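Local coordinates for protein methionine gamma-lyase (Trichomonas vaginalis, PDB 1E5E) that belongs to the Cys/Met metabolism family of pyridoxal phosphate-dependent enzymes and assembles from four chains, at residues 94-99 / 230-235; 126-131 / 145-150; 312-317 / 386-391. All coordinates share one frame; numbering follows the deposited sequence.

Contact 1 (94-99 / 230-235); sequences VLTILK and QQIRMV
Thr96 lies over the backbone of Ile232 and carries nearly the whole contact between helix 86-97 and helix 226-241. Both branches of the threonine reach the second helix. OG1 stands over the main chain, 3.5 Å from Ile232 CA. CG2 sits beside the preceding peptide, 3.8 Å from Gln231 O, and also touches the first carbon of the glutamine side chain, with CG2 4.0 Å from Gln231 CB. The torsion explains this split: OG1 is turned beside the backbone N (chi1 -63°), which puts CG2 anti to that N. There the hydroxyl is hydrogen-bonded to Ala92 O, one turn earlier in its own helix. The polar end of Thr96 is therefore satisfied within its helix, and it meets Ile232 purely by packing.

The Ile232 side chain crosses that of Thr96 at about a right angle. CG1, the first carbon of its longer branch, lies 3.9 Å from Thr96 CB. Val235 adds a looser touch, with CB 4.3 Å from Thr96 OG1, where helix 226-241 makes a wider pi-type turn. The close approach, with Thr96 CA 5.6 Å from Ile232 CA, is consistent with the small size of threonine. Gln231 O accepts the helix bond from Val235 N.

Helix 86-97 stops just beyond the contact, where Leu98 leaves helical geometry. At this end Lys124 of the second subunit is hydrogen-bonded to Leu95 O and Leu98 O. Next to Thr96, Ile97 turns to Ile150, Leu180 and Ile182 on the sheet and also touches Leu228. The arrangement is helix-to-helix packing over one face of the seven-stranded sheet, as expected in the large alpha/beta domain of fold type I pyridoxal phosphate enzymes.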
# COMPACT_ATOMS: atom_id res chain seq x y z
N VAL A 94 2.64 1.77 30.37
CA VAL A 94 2.37 2.28 31.71
C VAL A 94 0.90 2.11 32.09
O VAL A 94 0.69 1.96 33.29
CB VAL A 94 2.82 3.72 31.96
CG1 VAL A 94 4.30 3.89 31.62
CG2 VAL A 94 1.97 4.74 31.23
N LEU A 95 -0.10 2.05 31.20
CA LEU A 95 -1.49 1.88 31.65
C LEU A 95 -1.80 0.43 32.00
O LEU A 95 -2.77 0.16 32.73
CB LEU A 95 -2.48 2.46 30.67
CG LEU A 95 -2.37 3.98 30.46
CD1 LEU A 95 -3.32 4.38 29.33
CD2 LEU A 95 -2.70 4.76 31.75
N THR A 96 -0.97 -0.52 31.56
CA THR A 96 -1.13 -1.90 31.95
C THR A 96 -0.56 -2.12 33.36
O THR A 96 -1.16 -2.82 34.18
CB THR A 96 -0.34 -2.85 31.03
OG1 THR A 96 -0.88 -2.73 29.70
CG2 THR A 96 -0.40 -4.31 31.42
N ILE A 97 0.62 -1.55 33.58
CA ILE A 97 1.29 -1.72 34.87
C ILE A 97 0.53 -1.02 36.00
O ILE A 97 0.24 -1.64 37.02
CB ILE A 97 2.74 -1.23 34.80
CG1 ILE A 97 3.54 -2.07 33.80
CG2 ILE A 97 3.44 -1.31 36.15
CD1 ILE A 97 4.80 -1.36 33.31
N LEU A 98 0.38 0.29 35.88
CA LEU A 98 -0.22 1.08 36.95
C LEU A 98 -1.72 1.02 37.12
O LEU A 98 -2.56 0.82 36.24
CB LEU A 98 0.15 2.55 36.70
CG LEU A 98 1.65 2.77 36.44
CD1 LEU A 98 1.86 4.12 35.78
CD2 LEU A 98 2.40 2.64 37.76
N LYS A 99 -2.12 1.42 38.32
CA LYS A 99 -3.51 1.54 38.75
C LYS A 99 -3.60 2.72 39.72
O LYS A 99 -2.57 3.15 40.23
CB LYS A 99 -3.97 0.25 39.42
CG LYS A 99 -3.19 -0.07 40.70
CD LYS A 99 -3.86 -1.22 41.44
CE LYS A 99 -2.90 -2.02 42.31
NZ LYS A 99 -1.97 -1.22 43.16
N GLN A 230 2.79 -10.04 27.47
CA GLN A 230 1.51 -10.70 27.22
C GLN A 230 0.42 -9.94 27.95
O GLN A 230 -0.68 -9.70 27.44
CB GLN A 230 1.69 -12.18 27.55
CG GLN A 230 0.41 -12.97 27.70
CD GLN A 230 -0.39 -13.12 26.43
OE1 GLN A 230 0.07 -12.94 25.31
NE2 GLN A 230 -1.69 -13.47 26.56
N GLN A 231 0.71 -9.40 29.14
CA GLN A 231 -0.31 -8.60 29.82
C GLN A 231 -0.56 -7.30 29.06
O GLN A 231 -1.70 -6.82 28.93
CB GLN A 231 0.06 -8.32 31.29
CG GLN A 231 0.56 -9.44 32.17
CD GLN A 231 1.16 -8.95 33.49
OE1 GLN A 231 2.27 -9.31 33.90
NE2 GLN A 231 0.42 -8.06 34.15
N ILE A 232 0.51 -6.65 28.59
CA ILE A 232 0.36 -5.40 27.83
C ILE A 232 -0.46 -5.60 26.55
O ILE A 232 -1.32 -4.79 26.21
CB ILE A 232 1.75 -4.83 27.43
CG1 ILE A 232 2.47 -4.35 28.70
CG2 ILE A 232 1.66 -3.73 26.37
CD1 ILE A 232 3.94 -4.01 28.50
N ARG A 233 -0.28 -6.74 25.90
CA ARG A 233 -1.01 -7.04 24.66
C ARG A 233 -2.48 -7.28 24.96
O ARG A 233 -3.36 -6.66 24.37
CB ARG A 233 -0.26 -8.15 23.93
CG ARG A 233 -0.92 -9.02 22.93
CD ARG A 233 -0.13 -9.63 21.82
NE ARG A 233 1.30 -9.95 22.02
CZ ARG A 233 2.17 -9.51 21.07
NH1 ARG A 233 1.70 -8.81 20.05
NH2 ARG A 233 3.48 -9.73 21.17
N MET A 234 -2.79 -8.02 26.04
CA MET A 234 -4.16 -8.36 26.35
C MET A 234 -4.91 -7.24 27.04
O MET A 234 -6.12 -7.24 26.96
CB MET A 234 -4.27 -9.65 27.14
CG MET A 234 -3.92 -10.84 26.23
SD MET A 234 -4.33 -10.75 24.48
CE MET A 234 -5.90 -11.61 24.41
N VAL A 235 -4.28 -6.33 27.75
CA VAL A 235 -4.90 -5.19 28.39
C VAL A 235 -4.55 -3.87 27.72
O VAL A 235 -5.45 -3.16 27.28
CB VAL A 235 -4.46 -5.12 29.87
CG1 VAL A 235 -5.01 -3.89 30.57
CG2 VAL A 235 -4.91 -6.38 30.61

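Contact 2 (126-131 / 145-150); sequences GIQVDF and KPNTKI
The edge of the seven-stranded sheet of the large alpha/beta domain meets a type I beta turn here. Strand 128-132 is one of the two outermost strands of this sheet within the chain, and the turn from Lys145 to Thr148 leads into strand 148-154. The two strands are not neighbours, because strand 103-107 runs between them. Gln128 CA and Thr148 CA are accordingly 8.6 Å apart, and long side chains bridge the gap across His103.

Gln128 reaches out with an extended chain and is met by two residues of the turn. Asn147 ND2 donates to Gln128 OE1 over 2.8 Å. The bond is moderately bent, with an N-H...O angle of 149°. The donor is tilted 21° from the carbonyl plane of the glutamine, while OE1 lies close to the amide plane of the asparagine. ND2 is also hydrogen-bonded to Gly101 O, so two acceptors hold this amide nitrogen.

Lys145 crosses the glutamine at about a right angle. Its chain bends at chi3 (-71°), and NZ ends 2.9 Å from Gln128 NE2. Both atoms are donors, so this approach is not a hydrogen bond and its closeness as modelled is doubtful.

The turn is held by its own bonds. Thr148 N donates to Lys145 O, and Lys145 N donates to Thr148 OG1 over 2.9 Å. His103, on the strand between them, joins the two sides, with ND1 hydrogen-bonded to Thr148 OG1 and NE2 to Asp130 OD2. The carboxylate and the lysine are too far apart for a salt bridge, with Asp130 OD2 4.6 Å from Lys145 NZ. One water closes this gap: it donates to Asp130 OD2 and accepts from Lys145 NZ, at 2.9 Å from each atom.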
# COMPACT_ATOMS: atom_id res chain seq x y z
N GLY A 126 -5.43 8.95 39.26
CA GLY A 126 -5.06 8.66 40.62
C GLY A 126 -3.63 8.13 40.74
O GLY A 126 -3.33 7.39 41.69
N ILE A 127 -2.79 8.40 39.74
CA ILE A 127 -1.43 7.85 39.82
C ILE A 127 -0.52 8.93 40.38
O ILE A 127 -0.72 10.06 39.94
CB ILE A 127 -0.94 7.31 38.45
CG1 ILE A 127 -1.71 5.99 38.16
CG2 ILE A 127 0.55 6.98 38.44
CD1 ILE A 127 -1.72 5.62 36.70
N GLN A 128 0.43 8.57 41.25
CA GLN A 128 1.34 9.66 41.69
C GLN A 128 2.59 9.70 40.82
O GLN A 128 3.17 8.64 40.52
CB GLN A 128 1.71 9.47 43.15
CG GLN A 128 0.55 9.25 44.08
CD GLN A 128 1.07 9.08 45.50
OE1 GLN A 128 1.15 7.98 46.03
NE2 GLN A 128 1.40 10.23 46.09
N VAL A 129 3.01 10.89 40.45
CA VAL A 129 4.17 11.10 39.57
C VAL A 129 5.14 12.14 40.12
O VAL A 129 4.74 13.28 40.36
CB VAL A 129 3.70 11.69 38.20
CG1 VAL A 129 4.85 12.01 37.25
CG2 VAL A 129 2.74 10.76 37.46
N ASP A 130 6.44 11.84 40.18
CA ASP A 130 7.46 12.83 40.47
C ASP A 130 8.43 12.88 39.29
O ASP A 130 8.88 11.84 38.80
CB ASP A 130 8.30 12.46 41.72
CG ASP A 130 7.43 12.56 42.97
OD1 ASP A 130 6.95 13.68 43.16
OD2 ASP A 130 7.14 11.56 43.66
N PHE A 131 8.82 14.07 38.90
CA PHE A 131 9.78 14.30 37.85
C PHE A 131 11.10 14.68 38.53
O PHE A 131 11.09 15.64 39.31
CB PHE A 131 9.32 15.44 36.95
CG PHE A 131 8.10 15.14 36.10
CD1 PHE A 131 8.21 14.28 35.01
CD2 PHE A 131 6.89 15.76 36.35
CE1 PHE A 131 7.11 14.04 34.20
CE2 PHE A 131 5.78 15.54 35.56
CZ PHE A 131 5.90 14.66 34.48
N LYS A 145 8.93 5.27 46.95
CA LYS A 145 7.87 5.16 47.94
C LYS A 145 7.39 3.73 47.91
O LYS A 145 7.69 2.96 47.01
CB LYS A 145 6.71 6.14 47.73
CG LYS A 145 7.14 7.58 47.61
CD LYS A 145 6.09 8.64 47.77
CE LYS A 145 5.11 8.73 46.61
NZ LYS A 145 4.22 9.92 46.80
N PRO A 146 6.62 3.32 48.91
CA PRO A 146 6.17 1.96 49.00
C PRO A 146 5.34 1.57 47.79
O PRO A 146 5.24 0.38 47.50
CB PRO A 146 5.45 1.87 50.33
CG PRO A 146 5.95 3.05 51.10
CD PRO A 146 6.18 4.13 50.07
N ASN A 147 4.62 2.48 47.18
CA ASN A 147 3.79 2.21 46.02
C ASN A 147 4.50 2.52 44.69
O ASN A 147 3.82 2.57 43.65
CB ASN A 147 2.51 3.04 46.19
CG ASN A 147 2.78 4.52 46.32
OD1 ASN A 147 3.82 4.96 46.82
ND2 ASN A 147 1.82 5.31 45.82
N THR A 148 5.81 2.76 44.70
CA THR A 148 6.54 3.07 43.47
C THR A 148 6.54 1.84 42.57
O THR A 148 7.07 0.80 42.96
CB THR A 148 7.99 3.55 43.75
OG1 THR A 148 7.88 4.85 44.33
CG2 THR A 148 8.80 3.64 42.45
N LYS A 149 5.97 1.93 41.39
CA LYS A 149 5.98 0.79 40.44
C LYS A 149 6.93 0.91 39.26
O LYS A 149 7.27 -0.08 38.58
CB LYS A 149 4.56 0.74 39.84
CG LYS A 149 3.51 0.52 40.92
CD LYS A 149 3.76 -0.84 41.61
CE LYS A 149 2.60 -0.96 42.64
NZ LYS A 149 2.93 -2.01 43.63
N ILE A 150 7.16 2.13 38.81
CA ILE A 150 7.94 2.44 37.64
C ILE A 150 8.96 3.56 37.82
O ILE A 150 8.72 4.59 38.46
CB ILE A 150 7.02 2.87 36.47
CG1 ILE A 150 6.09 1.72 36.04
CG2 ILE A 150 7.83 3.32 35.26
CD1 ILE A 150 4.96 2.17 35.14
O HOH W 1 4.63 12.11 44.91

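Contact 3 (312-317 / 386-391); sequences ITFILK and ADFKQG
This is a buried, wholly apolar contact between a sheet and a helix in what is, by its place in the chain and its own sheet, the smaller C-terminal domain of a fold type I pyridoxal phosphate enzyme. It joins strand 311-316 to helix 381-396 through one pair of phenylalanines. Phe314 comes from the strand and Phe388 from the helix, and the two side chains approach from opposite directions. Phe314 CZ, the far end of its ring, lies 3.9 Å from Phe388 CE1. The ring planes are nearly perpendicular, at 84°, but the centroids are 5.9 Å apart and the approach is oblique. Phe314 CG sits between its backbone N and carbonyl carbon (chi1 61°), and from there the ring extends toward the helix. Phe314 CA and Phe388 CA are 12.2 Å apart. Leu316 CD2 lies at the edge of the Phe314 ring.

The helix has polar ties beside Phe388. Gln390 NE2 donates to Asp387 OD1 over 3.0 Å. The Asp387 carboxylate also receives the backbone N-H groups of Lys331, Leu332 and Ile333, which ties the helix to the chain segment at Lys331 to Ile333.

Strand 311-316 is hydrogen-bonded to strands 284-288 and 371-375. Phe314 also touches Ile372 of strand 371-375 and Leu278 of helix 260-279, while Phe388 rests on Leu374 and Ile333, so helices 260-279 and 381-396 both pack against the five-stranded sheet.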
# COMPACT_ATOMS: atom_id res chain seq x y z
N ILE A 312 21.97 15.94 17.52
CA ILE A 312 22.88 16.98 17.92
C ILE A 312 22.01 18.10 18.47
O ILE A 312 21.15 18.51 17.70
CB ILE A 312 23.74 17.53 16.78
CG1 ILE A 312 24.67 16.49 16.12
CG2 ILE A 312 24.63 18.67 17.32
CD1 ILE A 312 25.37 17.06 14.86
N THR A 313 22.23 18.62 19.68
CA THR A 313 21.40 19.76 20.09
C THR A 313 22.29 20.97 20.34
O THR A 313 23.40 20.75 20.85
CB THR A 313 20.59 19.37 21.34
OG1 THR A 313 19.60 18.39 20.95
CG2 THR A 313 19.89 20.58 21.94
N PHE A 314 21.93 22.17 19.92
CA PHE A 314 22.86 23.28 20.07
C PHE A 314 22.06 24.54 20.36
O PHE A 314 20.85 24.69 20.20
CB PHE A 314 23.83 23.49 18.90
CG PHE A 314 23.15 23.79 17.58
CD1 PHE A 314 22.53 22.77 16.84
CD2 PHE A 314 23.17 25.04 17.04
CE1 PHE A 314 21.91 23.03 15.63
CE2 PHE A 314 22.55 25.34 15.82
CZ PHE A 314 21.92 24.32 15.13
N ILE A 315 22.83 25.45 20.99
CA ILE A 315 22.28 26.74 21.40
C ILE A 315 23.10 27.85 20.76
O ILE A 315 24.34 27.84 20.71
CB ILE A 315 22.21 26.84 22.92
CG1 ILE A 315 21.49 25.69 23.62
CG2 ILE A 315 21.57 28.16 23.37
CD1 ILE A 315 21.87 25.53 25.10
N LEU A 316 22.36 28.78 20.13
CA LEU A 316 23.01 29.91 19.50
C LEU A 316 23.16 31.04 20.55
O LEU A 316 22.27 31.29 21.36
CB LEU A 316 22.27 30.49 18.31
CG LEU A 316 22.03 29.57 17.11
CD1 LEU A 316 21.09 30.23 16.10
CD2 LEU A 316 23.32 29.11 16.46
N LYS A 317 24.26 31.78 20.44
CA LYS A 317 24.52 32.90 21.36
C LYS A 317 23.49 34.01 21.16
O LYS A 317 23.08 34.61 22.13
CB LYS A 317 25.90 33.51 21.21
CG LYS A 317 27.08 32.63 21.59
CD LYS A 317 28.38 33.25 21.06
CE LYS A 317 29.56 32.37 21.51
NZ LYS A 317 30.79 32.79 20.79
N ALA A 386 28.09 22.93 4.71
CA ALA A 386 27.89 24.15 3.93
C ALA A 386 26.51 24.77 4.13
O ALA A 386 26.40 26.00 4.03
CB ALA A 386 28.15 23.94 2.42
N ASP A 387 25.45 23.98 4.40
CA ASP A 387 24.15 24.62 4.63
C ASP A 387 24.21 25.37 5.96
O ASP A 387 23.61 26.45 6.12
CB ASP A 387 23.05 23.54 4.63
CG ASP A 387 21.65 24.08 4.53
OD1 ASP A 387 21.47 25.19 3.99
OD2 ASP A 387 20.71 23.39 5.01
N PHE A 388 24.86 24.75 6.97
CA PHE A 388 24.96 25.52 8.23
C PHE A 388 25.87 26.74 8.07
O PHE A 388 25.56 27.81 8.60
CB PHE A 388 25.44 24.66 9.36
CG PHE A 388 24.39 23.79 9.99
CD1 PHE A 388 23.36 24.36 10.72
CD2 PHE A 388 24.46 22.42 9.88
CE1 PHE A 388 22.41 23.56 11.33
CE2 PHE A 388 23.50 21.65 10.50
CZ PHE A 388 22.47 22.20 11.22
N LYS A 389 26.97 26.61 7.34
CA LYS A 389 27.85 27.75 7.13
C LYS A 389 27.11 28.96 6.53
O LYS A 389 27.28 30.05 7.07
CB LYS A 389 29.02 27.43 6.23
CG LYS A 389 29.84 28.65 5.80
CD LYS A 389 31.25 28.17 5.48
CE LYS A 389 31.99 29.18 4.60
NZ LYS A 389 32.05 30.51 5.26
N GLN A 390 26.35 28.79 5.46
CA GLN A 390 25.69 29.93 4.87
C GLN A 390 24.65 30.46 5.86
O GLN A 390 24.53 31.68 6.01
CB GLN A 390 25.04 29.68 3.51
CG GLN A 390 23.98 28.61 3.39
CD GLN A 390 22.57 29.07 3.66
OE1 GLN A 390 22.34 30.28 3.56
NE2 GLN A 390 21.65 28.18 4.04
N GLY A 391 23.90 29.58 6.49
CA GLY A 391 22.85 29.99 7.43
C GLY A 391 23.48 30.78 8.59
O GLY A 391 22.94 31.80 8.99

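How the contacts relate
Contacts 1 and 2 belong to the seven-stranded sheet and its helices, whereas contact 3 joins the separate five-stranded sheet to a helix. Contact 2 is nested in the chain loop that contact 1 closes, and the two touch: Leu98 packs on Ile127, Lys149 and Ile150. Contact 3 comes later in the chain, its centre about 43 Å from that of contact 1 and about 40 Å from that of contact 2. The chemistry follows the setting. Contact 3 is buried and aromatic. Contact 1 is partly buried and made by close helix packing near another subunit. Contact 2 lies at the surface and relies on one amide-to-amide hydrogen bond and on a water between a carboxylate and a lysine.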